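Local coordinates for protein MxaA (PDB 4W4T) that probably releases the finished thioester-bound chain of the myxalamid PKS-NRPS pathway by NADPH-dependent reduction, as its terminal reductase domain, at residues A[269-274]-A[349-354]; A[135-140]-A[177-182]. One frame throughout, in Å; residues are numbered along the deposited sequence.

In the fold
The chain is the terminal reductase domain of the longer MxaA, and the two contacts lie on opposite sides of its centre, with their own centres 50 Å apart and nearest atoms about 38 Å apart. Contact 2 comes first along the chain, both of its segments preceding contact 1. It sits at the margin of the Rossmann fold, joining helix 133-142 to the loop between helix 159-177 and strand 185-188 of the large parallel sheet. Contact 1 joins helices 261-272 and 352-362 beside the small parallel pair of strands 274-277 and 333-336. It probably lies in the smaller, substrate-side part, as in extended short-chain dehydrogenases, so the two contacts would belong to different parts of the enzyme.

Contact 1: residues A[269-274]-A[349-354]; sequences CVRMGV and SSDSEL
Asp351, the N-cap of helix 352-362, pairs with Arg271 from the last turn of helix 261-272, which Gly273 ends in a Schellman motif. The two side chains extend toward each other and form a salt bridge at the guanidinium edge, the two planes 47° apart. NH1 of Arg271 lies 2.9 Å from OD2 of Asp351 and 3.5 Å from OD1, both weak hydrogen bonds. Arg271 NH2 is modelled 2.4 Å from Asp351 OD2, a doubtful length for a hydrogen bond. With CG anti to the backbone N (chi1 -170°), the carboxylate also caps its own helix: Leu354 N donates to Asp351 OD1 at 3.1 Å, from 49° above the carboxylate plane. A water accepts from Arg271 NH1 (2.9 Å) and donates to Glu353 OE1 (2.7 Å), bridging to a carboxylate that lies beyond salt-bridge range of the guanidinium. Leu354 brings CG to 3.8 Å from Arg271 NH1, and the CG of Met272 (selenomethionine) packs 4.1 Å from Leu354 CD1, while the Met272 side chain also rests on Trp340 of helix 337-348. With an alanine in place of Asp351, the Leu354 N-H would probably lose its capping acceptor and the guanidinium would be freer to turn. Held between a guanidinium and a helix N-terminus, the Asp351 carboxylate is likely to be stabilised as an anion.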
loop_
_atom_site.group_PDB
_atom_site.type_symbol
_atom_site.label_atom_id
_atom_site.label_comp_id
_atom_site.label_asym_id
_atom_site.label_seq_id
_atom_site.Cartn_x
_atom_site.Cartn_y
_atom_site.Cartn_z
ATOM N N CYS A 269 15.629 7.504 -5.191
ATOM C CA CYS A 269 16.913 8.052 -4.760
ATOM C C CYS A 269 17.273 9.258 -5.606
ATOM O O CYS A 269 17.749 10.274 -5.087
ATOM C CB CYS A 269 18.016 6.996 -4.832
ATOM S SG CYS A 269 17.833 5.718 -3.574
ATOM N N VAL A 270 17.049 9.146 -6.909
ATOM C CA VAL A 270 17.379 10.245 -7.814
ATOM C C VAL A 270 16.537 11.476 -7.498
ATOM O O VAL A 270 17.065 12.587 -7.389
ATOM C CB VAL A 270 17.194 9.830 -9.294
ATOM C CG1 VAL A 270 17.184 11.040 -10.199
ATOM C CG2 VAL A 270 18.320 8.909 -9.697
ATOM N N ARG A 271 15.237 11.282 -7.317
ATOM C CA ARG A 271 14.353 12.420 -7.062
ATOM C C ARG A 271 14.632 13.098 -5.721
ATOM O O ARG A 271 14.553 14.325 -5.612
ATOM C CB ARG A 271 12.898 11.975 -7.163
ATOM C CG ARG A 271 12.480 11.668 -8.602
ATOM C CD ARG A 271 11.008 11.325 -8.712
ATOM N NE ARG A 271 10.177 12.457 -8.323
ATOM C CZ ARG A 271 9.144 12.371 -7.491
ATOM N NH1 ARG A 271 8.804 11.197 -6.963
ATOM N NH2 ARG A 271 8.443 13.459 -7.196
HETATM N N MSE A 272 14.986 12.323 -4.704
HETATM C CA MSE A 272 15.325 12.907 -3.408
HETATM C C MSE A 272 16.741 13.448 -3.365
HETATM O O MSE A 272 17.056 14.307 -2.546
HETATM C CB MSE A 272 15.166 11.888 -2.290
HETATM C CG MSE A 272 13.736 11.429 -2.117
HETATM SE SE MSE A 272 13.606 10.378 -0.492
HETATM C CE MSE A 272 14.311 8.728 -1.176
ATOM N N GLY A 273 17.598 12.921 -4.231
ATOM C CA GLY A 273 18.991 13.338 -4.257
ATOM C C GLY A 273 19.798 12.675 -3.157
ATOM O O GLY A 273 20.868 13.145 -2.785
ATOM N N VAL A 274 19.270 11.588 -2.605
ATOM C CA VAL A 274 19.957 10.885 -1.531
ATOM C C VAL A 274 19.766 9.367 -1.631
ATOM O O VAL A 274 18.694 8.883 -1.999
ATOM C CB VAL A 274 19.494 11.403 -0.153
ATOM C CG1 VAL A 274 18.008 11.137 0.067
ATOM C CG2 VAL A 274 20.320 10.772 0.938
ATOM N N SER A 349 5.037 12.507 2.465
ATOM C CA SER A 349 3.951 13.391 2.897
ATOM C C SER A 349 3.314 14.123 1.726
ATOM O O SER A 349 2.090 14.261 1.656
ATOM C CB SER A 349 4.457 14.414 3.914
ATOM O OG SER A 349 5.230 15.431 3.298
ATOM N N SER A 350 4.152 14.580 0.801
ATOM C CA SER A 350 3.687 15.391 -0.316
ATOM C C SER A 350 3.954 14.733 -1.663
ATOM O O SER A 350 3.923 15.395 -2.697
ATOM C CB SER A 350 4.356 16.761 -0.279
ATOM O OG SER A 350 5.766 16.620 -0.341
ATOM N N ASP A 351 4.215 13.433 -1.653
ATOM C CA ASP A 351 4.547 12.718 -2.881
ATOM C C ASP A 351 4.059 11.277 -2.789
ATOM O O ASP A 351 4.621 10.483 -2.041
ATOM C CB ASP A 351 6.059 12.774 -3.122
ATOM C CG ASP A 351 6.463 12.258 -4.496
ATOM O OD1 ASP A 351 5.976 11.187 -4.929
ATOM O OD2 ASP A 351 7.293 12.931 -5.143
ATOM N N SER A 352 3.021 10.939 -3.551
ATOM C CA SER A 352 2.384 9.628 -3.431
ATOM C C SER A 352 3.219 8.495 -4.025
ATOM O O SER A 352 3.119 7.350 -3.578
ATOM C CB SER A 352 0.998 9.644 -4.084
ATOM O OG SER A 352 1.086 9.382 -5.471
ATOM N N GLU A 353 4.037 8.807 -5.028
ATOM C CA GLU A 353 4.934 7.804 -5.597
ATOM C C GLU A 353 5.995 7.373 -4.584
ATOM O O GLU A 353 6.289 6.189 -4.457
ATOM C CB GLU A 353 5.606 8.323 -6.868
ATOM C CG GLU A 353 5.220 7.552 -8.122
ATOM C CD GLU A 353 5.861 8.118 -9.374
ATOM O OE1 GLU A 353 7.104 8.266 -9.391
ATOM O OE2 GLU A 353 5.124 8.423 -10.335
ATOM N N LEU A 354 6.571 8.332 -3.868
ATOM C CA LEU A 354 7.541 7.997 -2.827
ATOM C C LEU A 354 6.846 7.247 -1.688
ATOM O O LEU A 354 7.413 6.330 -1.090
ATOM C CB LEU A 354 8.232 9.254 -2.308
ATOM C CG LEU A 354 9.129 9.915 -3.356
ATOM C CD1 LEU A 354 9.729 11.190 -2.824
ATOM C CD2 LEU A 354 10.219 8.959 -3.790
HETATM O O HOH W 1 9.267 8.488 -7.778
#

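Contact 2: residues A[135-140]-A[177-182]. With ACT (acetate ion), chain C.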
loop_
_atom_site.group_PDB
_atom_site.type_symbol
_atom_site.label_atom_id
_atom_site.label_comp_id
_atom_site.label_asym_id
_atom_site.label_seq_id
_atom_site.Cartn_x
_atom_site.Cartn_y
_atom_site.Cartn_z
ATOM N N GLU A 135 -10.273 -29.730 -22.731
ATOM C CA GLU A 135 -9.123 -28.932 -23.150
ATOM C C GLU A 135 -7.853 -29.353 -22.428
ATOM O O GLU A 135 -6.773 -29.408 -23.028
ATOM C CB GLU A 135 -9.380 -27.449 -22.901
ATOM C CG GLU A 135 -10.404 -26.837 -23.845
ATOM C CD GLU A 135 -10.945 -25.491 -23.356
ATOM O OE1 GLU A 135 -10.668 -25.085 -22.196
ATOM O OE2 GLU A 135 -11.658 -24.833 -24.144
ATOM N N PHE A 136 -7.977 -29.642 -21.134
ATOM C CA PHE A 136 -6.821 -30.057 -20.347
ATOM C C PHE A 136 -6.296 -31.404 -20.858
ATOM O O PHE A 136 -5.084 -31.615 -20.983
ATOM C CB PHE A 136 -7.183 -30.128 -18.858
ATOM C CG PHE A 136 -5.996 -30.321 -17.941
ATOM C CD1 PHE A 136 -5.196 -29.245 -17.582
ATOM C CD2 PHE A 136 -5.704 -31.570 -17.420
ATOM C CE1 PHE A 136 -4.118 -29.417 -16.726
ATOM C CE2 PHE A 136 -4.615 -31.763 -16.579
ATOM C CZ PHE A 136 -3.815 -30.683 -16.233
ATOM N N GLN A 137 -7.213 -32.309 -21.181
ATOM C CA GLN A 137 -6.822 -33.594 -21.731
ATOM C C GLN A 137 -6.102 -33.405 -23.064
ATOM O O GLN A 137 -5.095 -34.062 -23.338
ATOM C CB GLN A 137 -8.053 -34.514 -21.914
ATOM C CG GLN A 137 -7.712 -35.790 -22.656
ATOM C CD GLN A 137 -6.704 -36.664 -21.939
ATOM O OE1 GLN A 137 -6.644 -36.687 -20.714
ATOM N NE2 GLN A 137 -5.908 -37.415 -22.710
ATOM N N ARG A 138 -6.603 -32.494 -23.887
ATOM C CA ARG A 138 -5.961 -32.232 -25.181
ATOM C C ARG A 138 -4.552 -31.659 -24.991
ATOM O O ARG A 138 -3.597 -32.083 -25.649
ATOM C CB ARG A 138 -6.806 -31.272 -26.020
ATOM C CG ARG A 138 -6.238 -30.998 -27.407
ATOM C CD ARG A 138 -7.271 -30.318 -28.304
ATOM N NE ARG A 138 -7.586 -28.949 -27.888
ATOM C CZ ARG A 138 -8.697 -28.574 -27.248
ATOM N NH1 ARG A 138 -9.641 -29.461 -26.929
ATOM N NH2 ARG A 138 -8.868 -27.296 -26.925
ATOM N N LEU A 139 -4.429 -30.700 -24.082
ATOM C CA LEU A 139 -3.125 -30.103 -23.810
ATOM C C LEU A 139 -2.163 -31.175 -23.295
ATOM O O LEU A 139 -0.977 -31.172 -23.635
ATOM C CB LEU A 139 -3.259 -28.954 -22.807
ATOM C CG LEU A 139 -2.062 -28.013 -22.656
ATOM C CD1 LEU A 139 -1.849 -27.225 -23.932
ATOM C CD2 LEU A 139 -2.264 -27.071 -21.462
ATOM N N SER A 140 -2.688 -32.115 -22.509
ATOM C CA SER A 140 -1.887 -33.191 -21.939
ATOM C C SER A 140 -1.375 -34.168 -23.004
ATOM O O SER A 140 -0.487 -34.974 -22.724
ATOM C CB SER A 140 -2.685 -33.980 -20.900
ATOM O OG SER A 140 -3.466 -35.004 -21.518
ATOM N N ALA A 177 1.994 -32.178 -16.279
ATOM C CA ALA A 177 3.267 -32.826 -16.583
ATOM C C ALA A 177 3.207 -34.336 -16.346
ATOM O O ALA A 177 4.052 -35.079 -16.840
ATOM C CB ALA A 177 4.386 -32.207 -15.749
ATOM N N THR A 178 2.205 -34.795 -15.594
ATOM C CA THR A 178 2.072 -36.218 -15.325
ATOM C C THR A 178 0.795 -36.810 -15.926
ATOM O O THR A 178 0.480 -37.965 -15.671
ATOM C CB THR A 178 2.081 -36.519 -13.808
ATOM O OG1 THR A 178 1.062 -35.744 -13.157
ATOM C CG2 THR A 178 3.446 -36.199 -13.200
ATOM N N ARG A 179 0.069 -36.022 -16.715
ATOM C CA ARG A 179 -1.193 -36.473 -17.307
ATOM C C ARG A 179 -0.962 -37.004 -18.722
ATOM O O ARG A 179 -0.402 -36.302 -19.562
ATOM C CB ARG A 179 -2.215 -35.335 -17.338
ATOM C CG ARG A 179 -3.603 -35.721 -17.906
ATOM C CD ARG A 179 -4.364 -36.635 -16.956
ATOM N NE ARG A 179 -4.477 -36.057 -15.614
ATOM C CZ ARG A 179 -5.481 -35.293 -15.180
ATOM N NH1 ARG A 179 -6.502 -34.964 -15.966
ATOM N NH2 ARG A 179 -5.441 -34.830 -13.939
ATOM N N THR A 180 -1.440 -38.219 -18.974
ATOM C CA THR A 180 -1.364 -38.829 -20.295
ATOM C C THR A 180 0.046 -39.316 -20.587
ATOM O O THR A 180 0.291 -40.517 -20.703
ATOM C CB THR A 180 -1.795 -37.844 -21.397
ATOM O OG1 THR A 180 -3.115 -37.359 -21.120
ATOM C CG2 THR A 180 -1.785 -38.527 -22.756
ATOM N N ARG A 181 0.971 -38.372 -20.702
ATOM C CA ARG A 181 2.370 -38.695 -20.966
ATOM C C ARG A 181 3.299 -37.707 -20.267
ATOM O O ARG A 181 2.978 -36.528 -20.126
ATOM C CB ARG A 181 2.650 -38.715 -22.462
ATOM C CG ARG A 181 2.366 -37.419 -23.204
ATOM C CD ARG A 181 2.600 -37.673 -24.689
ATOM N NE ARG A 181 2.486 -36.499 -25.534
ATOM C CZ ARG A 181 3.510 -35.709 -25.835
ATOM N NH1 ARG A 181 4.706 -35.973 -25.328
ATOM N NH2 ARG A 181 3.340 -34.670 -26.637
ATOM N N ILE A 182 4.441 -38.219 -19.829
ATOM C CA ILE A 182 5.397 -37.455 -19.029
ATOM C C ILE A 182 5.982 -36.269 -19.772
ATOM O O ILE A 182 6.390 -36.380 -20.933
ATOM C CB ILE A 182 6.543 -38.360 -18.538
ATOM C CG1 ILE A 182 5.983 -39.500 -17.694
ATOM C CG2 ILE A 182 7.593 -37.546 -17.744
ATOM C CD1 ILE A 182 4.989 -39.028 -16.652
HETATM C C ACT C . -8.862 -33.273 -13.376
HETATM O O ACT C . -9.843 -32.558 -12.980
HETATM O OXT ACT C . -8.807 -33.754 -14.558
HETATM C CH3 ACT C . -7.742 -33.585 -12.423
HETATM O O HOH W 2 -7.711 -35.876 -18.370
HETATM O O HOH W 3 -5.321 -39.154 -19.778
#
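Ser140, in the last turn of helix 133-142, and Arg179, in the loop after helix 159-177, bring their CA atoms to 5.7 Å at the margin of the Rossmann fold. That loop completes the beta-alpha-beta crossover into strand 185-188 and bends in a classic gamma turn about Thr180 (phi 76°, psi -66°), with a weak bond of 2.7 Å from Arg181 N to Arg179 O. Ser140 OG donates to Gln137 O of its own helix at 2.6 Å. It also meets Thr180 OG1 at a modelled 2.4 Å, too short to be taken literally. The aliphatic part of Arg179 lies against Ser140, CG to CB 3.6 Å, and kinks about its CB-CG and CG-CD bonds turn the chain toward Phe136. There the ring corner CE2 stands over one guanidinium face, the two planes 67° apart, with NH1 at the ring edge, so the ring turns its edge to that face. Gln137 turns NE2 to Glu141, and Arg181 runs on to a salt bridge with Asp144. An acetate, likely a crystallisation additive, accepts from Arg179 NH1 through OXT at 3.0 Å. A water takes another bond from Arg179 NH1 (2.8 Å) and gives one to Gln137 OE1 (2.7 Å).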